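Local coordinates for vesicular integral-membrane protein VIP36 (PDB 2DUR) that binds high-mannose glycans as a calcium-containing lectin of the early secretory pathway and takes part in the transport and sorting of glycoproteins that carry them, at residues I85-T90 against F205-G210; G97-S102 against A110-T115. All coordinates share one frame; numbering follows the deposited sequence.

Contact 1: I85-T90 against F205-G210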
loop_
_atom_site.group_PDB
_atom_site.type_symbol
_atom_site.label_atom_id
_atom_site.label_comp_id
_atom_site.label_asym_id
_atom_site.label_seq_id
_atom_site.Cartn_x
_atom_site.Cartn_y
_atom_site.Cartn_z
ATOM N N ILE A 85 4.079 -5.948 -3.790
ATOM C CA ILE A 85 3.444 -4.650 -3.929
ATOM C C ILE A 85 3.690 -3.838 -2.665
ATOM O O ILE A 85 3.708 -4.415 -1.571
ATOM C CB ILE A 85 1.886 -4.826 -4.126
ATOM C CG1 ILE A 85 1.592 -5.405 -5.519
ATOM C CG2 ILE A 85 1.137 -3.502 -3.882
ATOM C CD1 ILE A 85 0.102 -5.829 -5.701
ATOM N N ALA A 86 3.828 -2.520 -2.817
ATOM C CA ALA A 86 3.779 -1.578 -1.664
ATOM C C ALA A 86 2.638 -0.597 -1.873
ATOM O O ALA A 86 2.408 -0.136 -2.988
ATOM C CB ALA A 86 5.091 -0.808 -1.523
ATOM N N LEU A 87 1.909 -0.314 -0.795
ATOM C CA LEU A 87 0.897 0.731 -0.755
ATOM C C LEU A 87 1.458 1.843 0.094
ATOM O O LEU A 87 2.046 1.564 1.128
ATOM C CB LEU A 87 -0.378 0.195 -0.094
ATOM C CG LEU A 87 -0.941 -1.034 -0.794
ATOM C CD1 LEU A 87 -2.135 -1.585 -0.018
ATOM C CD2 LEU A 87 -1.334 -0.706 -2.248
ATOM N N TRP A 88 1.246 3.086 -0.333
ATOM C CA TRP A 88 1.904 4.221 0.247
ATOM C C TRP A 88 0.940 5.286 0.697
ATOM O O TRP A 88 -0.059 5.575 0.018
ATOM C CB TRP A 88 2.836 4.852 -0.797
ATOM C CG TRP A 88 3.866 3.917 -1.305
ATOM C CD1 TRP A 88 3.848 3.239 -2.491
ATOM C CD2 TRP A 88 5.079 3.546 -0.644
ATOM N NE1 TRP A 88 4.980 2.452 -2.610
ATOM C CE2 TRP A 88 5.772 2.655 -1.507
ATOM C CE3 TRP A 88 5.671 3.907 0.595
ATOM C CZ2 TRP A 88 7.006 2.082 -1.165
ATOM C CZ3 TRP A 88 6.932 3.358 0.921
ATOM C CH2 TRP A 88 7.591 2.468 0.044
ATOM N N TYR A 89 1.275 5.900 1.822
ATOM C CA TYR A 89 0.703 7.188 2.211
ATOM C C TYR A 89 1.892 8.037 2.654
ATOM O O TYR A 89 2.387 7.916 3.783
ATOM C CB TYR A 89 -0.339 6.986 3.316
ATOM C CG TYR A 89 -0.898 8.272 3.858
ATOM C CD1 TYR A 89 -1.850 8.988 3.138
ATOM C CD2 TYR A 89 -0.469 8.780 5.094
ATOM C CE1 TYR A 89 -2.369 10.186 3.626
ATOM C CE2 TYR A 89 -0.992 9.994 5.608
ATOM C CZ TYR A 89 -1.953 10.674 4.867
ATOM O OH TYR A 89 -2.470 11.860 5.364
ATOM N N THR A 90 2.400 8.841 1.723
ATOM C CA THR A 90 3.722 9.445 1.905
ATOM C C THR A 90 3.805 10.903 1.498
ATOM O O THR A 90 3.021 11.400 0.689
ATOM C CB THR A 90 4.833 8.664 1.147
ATOM O OG1 THR A 90 4.519 8.584 -0.255
ATOM C CG2 THR A 90 5.023 7.260 1.719
ATOM N N PHE A 205 -1.605 9.164 -1.533
ATOM C CA PHE A 205 -1.757 7.732 -1.711
ATOM C C PHE A 205 -1.062 7.288 -2.991
ATOM O O PHE A 205 -1.130 7.959 -4.021
ATOM C CB PHE A 205 -3.229 7.311 -1.758
ATOM C CG PHE A 205 -3.898 7.411 -0.416
ATOM C CD1 PHE A 205 -3.613 6.463 0.550
ATOM C CD2 PHE A 205 -4.771 8.465 -0.125
ATOM C CE1 PHE A 205 -4.202 6.523 1.805
ATOM C CE2 PHE A 205 -5.377 8.541 1.148
ATOM C CZ PHE A 205 -5.081 7.566 2.098
ATOM N N GLY A 206 -0.412 6.150 -2.899
ATOM C CA GLY A 206 0.267 5.552 -4.067
ATOM C C GLY A 206 0.324 4.041 -3.957
ATOM O O GLY A 206 0.049 3.462 -2.900
ATOM N N ALA A 207 0.669 3.379 -5.065
ATOM C CA ALA A 207 0.895 1.933 -5.028
ATOM C C ALA A 207 2.042 1.682 -5.994
ATOM O O ALA A 207 2.170 2.382 -7.003
ATOM C CB ALA A 207 -0.359 1.126 -5.463
ATOM N N SER A 208 2.865 0.693 -5.667
ATOM C CA SER A 208 3.975 0.338 -6.532
ATOM C C SER A 208 4.281 -1.142 -6.448
ATOM O O SER A 208 3.824 -1.867 -5.552
ATOM C CB SER A 208 5.215 1.191 -6.184
ATOM O OG SER A 208 5.671 0.882 -4.871
ATOM N N ALA A 209 5.046 -1.617 -7.420
ATOM C CA ALA A 209 5.492 -2.993 -7.375
ATOM C C ALA A 209 6.828 -3.114 -8.051
ATOM O O ALA A 209 7.193 -2.273 -8.868
ATOM C CB ALA A 209 4.479 -3.929 -8.062
ATOM N N GLY A 210 7.548 -4.164 -7.684
ATOM C CA GLY A 210 8.848 -4.405 -8.296
ATOM C C GLY A 210 9.027 -5.884 -8.580
ATOM O O GLY A 210 8.456 -6.740 -7.900
#
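This is a central strand pair in the L-type lectin beta sandwich of the lumenal domain: Ile85-Thr90 runs antiparallel to Phe205-Gly210, with Ala86 opposite Ser208 and Trp88 opposite Gly206 as the hydrogen-bonded pairs. Each of these pairs exchanges two backbone bonds, among them Ala86 N to Ser208 O at 2.8 Å and Gly206 N to Trp88 O at 3.0 Å. A side-chain bond joins the same two strands. Trp88 reaches along the sheet so that its indole N-H, lying in the ring plane, meets Ser208 OG at the ring edge; NE1 to OG is 2.8 Å and nearly straight (173° at the hydrogen). Ser208 holds OG between its backbone N and carbonyl carbon (chi1 65°), which turns the hydroxyl toward the neighbouring strand, within reach of the indole N-H. Having accepted from Trp88, OG is also hydrogen-bonded to the carbonyl of Phe100, so this buried hydroxyl is gripped twice and ties the indole to the loop above. On the reverse face the contact is apolar. Leu87 CD2 lies 3.8 Å from Ala207 CB, while Ile85 CG1 approaches Ala209 CB at 4.1 Å. At the far end the Tyr89 ring leans over Phe205, its CD1 above one face of that ring and displaced toward the rim, 3.7 Å from Phe205 CE1; the two ring planes are inclined by 46°, an oblique contact. Tyr89 OH finds its own partner in the carbonyl of Pro200. In the sheet, strand 49-55 borders 204-211 and strand 109-114 borders 84-90. Ile85, Phe205 and Ala209 touch strand 217-227 of the facing sheet, which places them in the sandwich interior, whereas Trp88 packs against Trp54, Phe106 and Val99 on the other side.

Contact 2: G97-S102 against A110-T115. With CA (calcium ion), chain E.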
loop_
_atom_site.group_PDB
_atom_site.type_symbol
_atom_site.label_atom_id
_atom_site.label_comp_id
_atom_site.label_asym_id
_atom_site.label_seq_id
_atom_site.Cartn_x
_atom_site.Cartn_y
_atom_site.Cartn_z
ATOM N N GLY A 97 12.367 3.664 -6.955
ATOM C CA GLY A 97 13.421 3.197 -6.072
ATOM C C GLY A 97 13.314 1.713 -5.801
ATOM O O GLY A 97 12.539 1.002 -6.459
ATOM N N PRO A 98 14.104 1.221 -4.837
ATOM C CA PRO A 98 14.270 -0.197 -4.556
ATOM C C PRO A 98 13.195 -0.806 -3.647
ATOM O O PRO A 98 13.215 -2.015 -3.390
ATOM C CB PRO A 98 15.626 -0.227 -3.836
ATOM C CG PRO A 98 15.652 1.092 -3.060
ATOM C CD PRO A 98 14.973 2.075 -3.996
ATOM N N VAL A 99 12.299 0.031 -3.125
ATOM C CA VAL A 99 11.299 -0.459 -2.178
ATOM C C VAL A 99 10.010 -0.794 -2.949
ATOM O O VAL A 99 9.150 0.064 -3.143
ATOM C CB VAL A 99 11.037 0.516 -1.021
ATOM C CG1 VAL A 99 10.194 -0.182 0.019
ATOM C CG2 VAL A 99 12.356 0.959 -0.368
ATOM N N PHE A 100 9.939 -2.032 -3.420
ATOM C CA PHE A 100 8.855 -2.443 -4.334
ATOM C C PHE A 100 8.562 -1.381 -5.383
ATOM O O PHE A 100 7.399 -1.088 -5.686
ATOM C CB PHE A 100 7.604 -2.794 -3.512
ATOM C CG PHE A 100 7.871 -3.826 -2.473
ATOM C CD1 PHE A 100 7.930 -5.178 -2.806
ATOM C CD2 PHE A 100 8.159 -3.447 -1.152
ATOM C CE1 PHE A 100 8.212 -6.155 -1.852
ATOM C CE2 PHE A 100 8.449 -4.416 -0.192
ATOM C CZ PHE A 100 8.475 -5.768 -0.519
ATOM N N GLY A 101 9.612 -0.830 -5.982
ATOM C CA GLY A 101 9.431 0.120 -7.064
ATOM C C GLY A 101 9.474 1.581 -6.724
ATOM O O GLY A 101 9.574 2.395 -7.640
ATOM N N SER A 102 9.430 1.946 -5.427
ATOM C CA SER A 102 9.395 3.333 -4.993
ATOM C C SER A 102 10.599 3.678 -4.072
ATOM O O SER A 102 11.351 2.782 -3.665
ATOM C CB SER A 102 8.084 3.593 -4.237
ATOM O OG SER A 102 7.893 4.964 -3.933
ATOM N N ALA A 110 4.071 2.840 4.869
ATOM C CA ALA A 110 4.102 1.784 3.839
ATOM C C ALA A 110 3.405 0.549 4.339
ATOM O O ALA A 110 3.537 0.186 5.509
ATOM C CB ALA A 110 5.546 1.424 3.479
ATOM N N ILE A 111 2.630 -0.083 3.451
ATOM C CA ILE A 111 2.123 -1.415 3.683
ATOM C C ILE A 111 2.746 -2.272 2.575
ATOM O O ILE A 111 2.505 -2.049 1.372
ATOM C CB ILE A 111 0.573 -1.481 3.648
ATOM C CG1 ILE A 111 -0.047 -0.391 4.564
ATOM C CG2 ILE A 111 0.085 -2.907 4.000
ATOM C CD1 ILE A 111 -0.403 0.897 3.847
ATOM N N PHE A 112 3.544 -3.255 2.978
ATOM C CA PHE A 112 4.237 -4.101 2.004
ATOM C C PHE A 112 3.540 -5.438 1.898
ATOM O O PHE A 112 3.261 -6.056 2.915
ATOM C CB PHE A 112 5.662 -4.382 2.488
ATOM C CG PHE A 112 6.494 -3.156 2.710
ATOM C CD1 PHE A 112 6.568 -2.150 1.746
ATOM C CD2 PHE A 112 7.187 -3.008 3.907
ATOM C CE1 PHE A 112 7.372 -1.014 1.951
ATOM C CE2 PHE A 112 8.020 -1.913 4.109
ATOM C CZ PHE A 112 8.087 -0.905 3.149
ATOM N N LEU A 113 3.346 -5.919 0.669
ATOM C CA LEU A 113 2.815 -7.267 0.414
ATOM C C LEU A 113 3.982 -7.991 -0.273
ATOM O O LEU A 113 4.160 -7.897 -1.496
ATOM C CB LEU A 113 1.597 -7.177 -0.513
ATOM C CG LEU A 113 0.304 -6.638 0.106
ATOM C CD1 LEU A 113 0.382 -5.143 0.230
ATOM C CD2 LEU A 113 -0.880 -7.013 -0.782
ATOM N N ASP A 114 4.807 -8.645 0.540
ATOM C CA ASP A 114 6.102 -9.196 0.099
ATOM C C ASP A 114 5.915 -10.683 -0.204
ATOM O O ASP A 114 5.521 -11.435 0.674
ATOM C CB ASP A 114 7.122 -8.982 1.243
ATOM C CG ASP A 114 8.550 -9.378 0.867
ATOM O OD1 ASP A 114 9.503 -9.016 1.616
ATOM O OD2 ASP A 114 8.733 -10.040 -0.176
ATOM N N THR A 115 6.210 -11.108 -1.438
ATOM C CA THR A 115 5.954 -12.474 -1.858
ATOM C C THR A 115 7.193 -13.369 -1.925
ATOM O O THR A 115 7.085 -14.548 -2.220
ATOM C CB THR A 115 5.322 -12.512 -3.256
ATOM O OG1 THR A 115 6.227 -11.902 -4.173
ATOM C CG2 THR A 115 3.972 -11.754 -3.312
HETATM CA CA CA E . 11.216 -9.992 0.063
HETATM O O HOH W 1 10.639 -9.452 -2.244
HETATM O O HOH W 2 12.113 -7.755 0.459
#
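Phe100 turns CG anti to its carbonyl carbon (chi1 -55°) and Phe112 does likewise (chi1 -59°), and these torsions bring the two rings together between the 97-102 loop and the strand below it. The loop can offer its ring this way because Val99-Ser102 forms a type I' beta turn, closed by Val99 N to Ser102 O and Ser102 N to Val99 O, both 3.0 Å, with Phe100 and Gly101 in the left-handed backbone region at its corners. The Phe100 and Phe112 side chains cross at about a right angle, the Phe100 ring plane inclined by 36° to that of Phe112; Phe100 CE2 comes within 3.5 Å of Phe112 CD1. Val99 adds its CG1 methyl at the far part of the Phe112 ring, 3.5 Å from CE1. The outer end of Phe100 serves a different neighbour: its CZ points edge-on at the carboxylate of Asp114, 3.9 Å from CG. Asp114 has CG anti to its backbone N, directing the carboxylate beyond the ring to the calcium ion, which it chelates through both oxygens, OD1 and OD2 each 2.5 Å from the metal. Two waters, the Tyr116 carbonyl, Asn118 OD1 and Asp145 OD2 complete a sevenfold shell. Tyr140 packs on both phenyl rings and also touches Asp114. Between these segments the forces are therefore van der Waals, with the edge of Phe100 at CB, CG and OD1 of a metal-bound aspartate, the two planes steeply inclined. The calcium lies beyond the Asp114 oxygens and the Phe100 edge roughly at right angles to that direction, which probably restricts rotation of the carboxylate, whose charge is probably spent largely on the ion. Asn118 serves both metal and glycan, and Phe100 lies close to carbohydrate-binding Asp83, consistent with a second-shell place beside the sugar site.

How the contacts relate
The two contacts lie side by side, their centres about 7 Å apart, on one seven-stranded sheet of the lectin sandwich, where strand 84-90 is flanked by 204-211 and 109-114. Along the chain 85-90 comes first, then both segments of contact 2, and finally 205-210 closes the long excursion. Ile85 O meets Leu113 N at 2.7 Å, a probable backbone bond that makes the sheet continuous. The 97-102 loop lies over the sheet, where Trp88 CZ2 meets Val99 O at 3.5 Å; Trp88 also packs on Ala110 of the neighbouring strand. Strand 84-90 is thus hydrogen-bonded to both neighbours, and 109-114 carries the calcium ligand Asp114 at its end, next to the mannose pocket.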